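Local coordinates for protein 6-phosphogluconate dehydrogenase (Decarboxylating) (Geobacter metallireducens, PDB 4E21) that probably catalyses the NADP-dependent oxidative decarboxylation of 6-phosphogluconate in the pentose phosphate pathway, at residues E149-G157 with V169-I177. Numbering follows the deposited sequence.
Sequences ERGYCLMIG and VFRTLAPGI
F170 packs against I156 and L154 where helix 167-173 packs on strand 153-157 in the Rossmann-type NAD-binding domain, at the part of its mixed sheet where this strand runs antiparallel to strand 135-142. The short axes pass 9.2 Å apart at 152°, so the helix returns nearly antiparallel to the strand. I156 CD1 stands 3.4 Å from the centroid of the F170 ring and 14° off its normal, which identifies a CH-pi contact over the face. I156 CG1 is placed beside the backbone N, anti to the carbonyl carbon, bringing CD1 over the ring while CG2 reaches CZ. L154 CD1 meets the same ring obliquely, 3.7 Å from F170 CD1. A serine in place of F170 would probably leave I156 CD1 without its aromatic face and open a gap between helix and strand.

One helical turn on, L173 presents CB to L154 CD1 at 3.8 Å, the two side chains crossing at about a right angle, and its CG lies loosely against Y152 CD1. L173 also packs on L41 of helix 32-43. The carbonyl of L173 accepts the one hydrogen bond between the segments: Y152 N to L173 O is 2.9 Å with an N-H...O angle of 166°, the donor tilted somewhat from the carbonyl plane. G151 CA adds a C-H...O contact to the same oxygen; with positive phi just after the helix, G151 lies close against the A174-P175 backbone, where there is no room for a CB.

At A174, where the chain leaves the helix, CA points its hydrogen nearly straight at Y152 O. The P175 ring then straddles the carbonyls of R150 and Y152, with CD 3.3 Å from Y152 O and CB 3.3 Å from R150 O.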
ATOM      1  N   GLU B 149     -17.928 -29.252 -15.697  1.00 40.72           N
ATOM      2  CA  GLU B 149     -17.574 -30.542 -15.113  1.00 41.84           C
ATOM      3  C   GLU B 149     -17.525 -30.516 -13.582  1.00 38.98           C
ATOM      4  O   GLU B 149     -17.874 -31.503 -12.942  1.00 39.94           O
ATOM      5  CB  GLU B 149     -16.234 -31.046 -15.673  1.00 44.81           C
ATOM      6  CG  GLU B 149     -16.118 -30.957 -17.202  1.00 47.65           C
ATOM      7  CD  GLU B 149     -16.980 -31.987 -17.929  1.00 55.85           C
ATOM      8  OE1 GLU B 149     -17.242 -33.064 -17.330  1.00 55.34           O
ATOM      9  OE2 GLU B 149     -17.381 -31.720 -19.097  1.00 54.32           O
ATOM     10  N   ARG B 150     -17.104 -29.403 -12.986  1.00 36.45           N
ATOM     11  CA  ARG B 150     -16.885 -29.411 -11.535  1.00 37.81           C
ATOM     12  C   ARG B 150     -17.959 -28.739 -10.676  1.00 36.74           C
ATOM     13  O   ARG B 150     -17.913 -28.826  -9.444  1.00 37.42           O
ATOM     14  CB  ARG B 150     -15.502 -28.861 -11.197  1.00 39.79           C
ATOM     15  CG  ARG B 150     -14.385 -29.735 -11.750  1.00 43.48           C
ATOM     16  CD  ARG B 150     -13.008 -29.209 -11.395  1.00 47.12           C
ATOM     17  NE  ARG B 150     -12.014 -29.660 -12.367  1.00 54.17           N
ATOM     18  CZ  ARG B 150     -10.713 -29.378 -12.303  1.00 55.84           C
ATOM     19  NH1 ARG B 150     -10.241 -28.640 -11.303  1.00 54.17           N
ATOM     20  NH2 ARG B 150      -9.883 -29.832 -13.239  1.00 54.54           N
ATOM     21  N   GLY B 151     -18.931 -28.087 -11.299  1.00 31.94           N
ATOM     22  CA  GLY B 151     -19.912 -27.356 -10.512  1.00 33.43           C
ATOM     23  C   GLY B 151     -19.436 -25.938 -10.207  1.00 31.88           C
ATOM     24  O   GLY B 151     -18.239 -25.674 -10.129  1.00 33.15           O
ATOM     25  N   TYR B 152     -20.395 -25.029 -10.063  1.00 30.45           N
ATOM     26  CA  TYR B 152     -20.141 -23.613  -9.858  1.00 29.21           C
ATOM     27  C   TYR B 152     -20.412 -23.319  -8.402  1.00 29.43           C
ATOM     28  O   TYR B 152     -21.364 -23.856  -7.819  1.00 28.38           O
ATOM     29  CB  TYR B 152     -21.096 -22.765 -10.706  1.00 27.90           C
ATOM     30  CG  TYR B 152     -21.061 -23.068 -12.191  1.00 30.43           C
ATOM     31  CD1 TYR B 152     -21.893 -24.035 -12.745  1.00 29.20           C
ATOM     32  CD2 TYR B 152     -20.190 -22.385 -13.042  1.00 31.28           C
ATOM     33  CE1 TYR B 152     -21.859 -24.319 -14.106  1.00 30.29           C
ATOM     34  CE2 TYR B 152     -20.140 -22.666 -14.400  1.00 33.25           C
ATOM     35  CZ  TYR B 152     -20.981 -23.636 -14.930  1.00 33.05           C
ATOM     36  OH  TYR B 152     -20.946 -23.913 -16.285  1.00 32.19           O
ATOM     37  N   CYS B 153     -19.575 -22.480  -7.806  1.00 27.74           N
ATOM     38  CA  CYS B 153     -19.885 -21.941  -6.489  1.00 26.40           C
ATOM     39  C   CYS B 153     -20.923 -20.839  -6.689  1.00 24.14           C
ATOM     40  O   CYS B 153     -20.731 -19.967  -7.523  1.00 23.48           O
ATOM     41  CB  CYS B 153     -18.634 -21.353  -5.842  1.00 24.71           C
ATOM     42  SG  CYS B 153     -18.986 -20.712  -4.213  1.00 26.19           S
ATOM     43  N   LEU B 154     -22.013 -20.893  -5.930  1.00 23.59           N
ATOM     44  CA  LEU B 154     -23.172 -20.009  -6.138  1.00 26.36           C
ATOM     45  C   LEU B 154     -23.519 -19.221  -4.888  1.00 25.28           C
ATOM     46  O   LEU B 154     -23.727 -19.785  -3.801  1.00 26.14           O
ATOM     47  CB  LEU B 154     -24.407 -20.805  -6.563  1.00 23.96           C
ATOM     48  CG  LEU B 154     -24.276 -21.601  -7.857  1.00 26.77           C
ATOM     49  CD1 LEU B 154     -25.598 -22.285  -8.213  1.00 27.77           C
ATOM     50  CD2 LEU B 154     -23.831 -20.701  -8.980  1.00 27.06           C
HETATM   51  N   MSE B 155     -23.567 -17.910  -5.048  1.00 22.94           N
HETATM   52  CA  MSE B 155     -23.867 -17.022  -3.949  1.00 23.25           C
HETATM   53  C   MSE B 155     -25.162 -16.296  -4.300  1.00 24.93           C
HETATM   54  O   MSE B 155     -25.234 -15.556  -5.292  1.00 22.75           O
HETATM   55  CB  MSE B 155     -22.695 -16.060  -3.735  1.00 23.72           C
HETATM   56  CG  MSE B 155     -21.400 -16.774  -3.279  1.00 22.23           C
HETATM   57 SE   MSE B 155     -19.836 -15.913  -4.047  0.64 26.25          SE
HETATM   58  CE  MSE B 155     -19.476 -17.123  -5.543  1.00 22.54           C
ATOM     59  N   ILE B 156     -26.188 -16.536  -3.482  1.00 26.42           N
ATOM     60  CA  ILE B 156     -27.575 -16.273  -3.858  1.00 23.21           C
ATOM     61  C   ILE B 156     -28.234 -15.251  -2.943  1.00 23.26           C
ATOM     62  O   ILE B 156     -28.181 -15.385  -1.718  1.00 23.93           O
ATOM     63  CB  ILE B 156     -28.377 -17.588  -3.841  1.00 25.47           C
ATOM     64  CG1 ILE B 156     -27.609 -18.687  -4.599  1.00 25.06           C
ATOM     65  CG2 ILE B 156     -29.782 -17.382  -4.409  1.00 23.86           C
ATOM     66  CD1 ILE B 156     -28.073 -20.118  -4.280  1.00 23.75           C
ATOM     67  N   GLY B 157     -28.817 -14.212  -3.538  1.00 21.71           N
ATOM     68  CA  GLY B 157     -29.601 -13.237  -2.790  1.00 22.71           C
ATOM     69  C   GLY B 157     -31.049 -13.167  -3.273  1.00 24.82           C
ATOM     70  O   GLY B 157     -31.335 -13.386  -4.455  1.00 24.21           O
ATOM     71  N   VAL B 169     -32.354 -26.592  -8.890  1.00 34.96           N
ATOM     72  CA  VAL B 169     -31.501 -25.997  -9.913  1.00 33.84           C
ATOM     73  C   VAL B 169     -30.117 -25.705  -9.341  1.00 30.31           C
ATOM     74  O   VAL B 169     -29.114 -25.911 -10.010  1.00 29.38           O
ATOM     75  CB  VAL B 169     -32.119 -24.718 -10.498  1.00 34.61           C
ATOM     76  CG1 VAL B 169     -31.115 -24.001 -11.392  1.00 30.49           C
ATOM     77  CG2 VAL B 169     -33.408 -25.058 -11.261  1.00 34.68           C
ATOM     78  N   PHE B 170     -30.071 -25.243  -8.099  1.00 29.94           N
ATOM     79  CA  PHE B 170     -28.794 -24.926  -7.464  1.00 31.15           C
ATOM     80  C   PHE B 170     -27.991 -26.193  -7.169  1.00 33.32           C
ATOM     81  O   PHE B 170     -26.793 -26.263  -7.472  1.00 32.76           O
ATOM     82  CB  PHE B 170     -29.005 -24.122  -6.186  1.00 29.59           C
ATOM     83  CG  PHE B 170     -29.578 -22.766  -6.421  1.00 28.77           C
ATOM     84  CD1 PHE B 170     -29.212 -22.037  -7.538  1.00 27.64           C
ATOM     85  CD2 PHE B 170     -30.474 -22.214  -5.523  1.00 26.76           C
ATOM     86  CE1 PHE B 170     -29.743 -20.776  -7.756  1.00 26.86           C
ATOM     87  CE2 PHE B 170     -30.987 -20.952  -5.728  1.00 26.33           C
ATOM     88  CZ  PHE B 170     -30.628 -20.238  -6.848  1.00 26.18           C
ATOM     89  N   ARG B 171     -28.658 -27.199  -6.604  1.00 32.78           N
ATOM     90  CA  ARG B 171     -28.027 -28.491  -6.359  1.00 33.30           C
ATOM     91  C   ARG B 171     -27.336 -29.051  -7.586  1.00 33.35           C
ATOM     92  O   ARG B 171     -26.194 -29.508  -7.511  1.00 33.74           O
ATOM     93  CB  ARG B 171     -29.057 -29.488  -5.884  1.00 35.67           C
ATOM     94  CG  ARG B 171     -29.223 -29.483  -4.402  1.00 39.01           C
ATOM     95  CD  ARG B 171     -30.315 -30.435  -4.007  1.00 39.09           C
ATOM     96  NE  ARG B 171     -29.882 -31.185  -2.840  1.00 44.85           N
ATOM     97  CZ  ARG B 171     -29.983 -30.730  -1.599  1.00 44.48           C
ATOM     98  NH1 ARG B 171     -30.516 -29.529  -1.375  1.00 37.04           N
ATOM     99  NH2 ARG B 171     -29.557 -31.481  -0.588  1.00 42.08           N
ATOM    100  N   THR B 172     -28.030 -29.020  -8.717  1.00 31.03           N
ATOM    101  CA  THR B 172     -27.461 -29.523  -9.962  1.00 31.11           C
ATOM    102  C   THR B 172     -26.247 -28.709 -10.371  1.00 31.78           C
ATOM    103  O   THR B 172     -25.223 -29.263 -10.778  1.00 34.21           O
ATOM    104  CB  THR B 172     -28.498 -29.485 -11.099  1.00 32.87           C
ATOM    105  OG1 THR B 172     -29.580 -30.342 -10.753  1.00 33.98           O
ATOM    106  CG2 THR B 172     -27.900 -29.945 -12.430  1.00 33.78           C
ATOM    107  N   LEU B 173     -26.371 -27.390 -10.254  1.00 30.20           N
ATOM    108  CA  LEU B 173     -25.350 -26.461 -10.704  1.00 30.44           C
ATOM    109  C   LEU B 173     -24.085 -26.488  -9.824  1.00 30.88           C
ATOM    110  O   LEU B 173     -22.978 -26.331 -10.322  1.00 29.75           O
ATOM    111  CB  LEU B 173     -25.936 -25.063 -10.716  1.00 29.77           C
ATOM    112  CG  LEU B 173     -26.158 -24.368 -12.061  1.00 32.82           C
ATOM    113  CD1 LEU B 173     -26.262 -25.330 -13.197  1.00 30.86           C
ATOM    114  CD2 LEU B 173     -27.371 -23.441 -11.982  1.00 31.47           C
ATOM    115  N   ALA B 174     -24.276 -26.687  -8.522  1.00 29.85           N
ATOM    116  CA  ALA B 174     -23.201 -26.653  -7.535  1.00 29.68           C
ATOM    117  C   ALA B 174     -22.366 -27.951  -7.548  1.00 31.06           C
ATOM    118  O   ALA B 174     -22.792 -28.979  -8.109  1.00 32.82           O
ATOM    119  CB  ALA B 174     -23.778 -26.380  -6.142  1.00 26.60           C
ATOM    120  N   PRO B 175     -21.169 -27.905  -6.941  1.00 30.76           N
ATOM    121  CA  PRO B 175     -20.228 -29.039  -6.982  1.00 31.56           C
ATOM    122  C   PRO B 175     -20.687 -30.243  -6.166  1.00 30.78           C
ATOM    123  O   PRO B 175     -20.370 -31.364  -6.538  1.00 32.45           O
ATOM    124  CB  PRO B 175     -18.951 -28.458  -6.364  1.00 30.95           C
ATOM    125  CG  PRO B 175     -19.083 -26.963  -6.505  1.00 29.12           C
ATOM    126  CD  PRO B 175     -20.556 -26.717  -6.314  1.00 31.15           C
ATOM    127  N   GLY B 176     -21.441 -30.020  -5.095  1.00 29.97           N
ATOM    128  CA  GLY B 176     -21.761 -31.096  -4.175  1.00 28.95           C
ATOM    129  C   GLY B 176     -20.678 -31.304  -3.128  1.00 31.71           C
ATOM    130  O   GLY B 176     -19.499 -31.038  -3.370  1.00 30.04           O
ATOM    131  N   ILE B 177     -21.084 -31.796  -1.963  1.00 30.29           N
ATOM    132  CA  ILE B 177     -20.193 -31.943  -0.829  1.00 31.32           C
ATOM    133  C   ILE B 177     -18.898 -32.679  -1.176  1.00 34.01           C
ATOM    134  O   ILE B 177     -17.842 -32.380  -0.610  1.00 34.97           O
ATOM    135  CB  ILE B 177     -20.897 -32.658   0.342  1.00 34.29           C
ATOM    136  CG1 ILE B 177     -20.164 -32.388   1.652  1.00 32.88           C
ATOM    137  CG2 ILE B 177     -20.948 -34.152   0.103  1.00 34.39           C
ATOM    138  CD1 ILE B 177     -21.011 -32.706   2.857  1.00 36.35           C
TER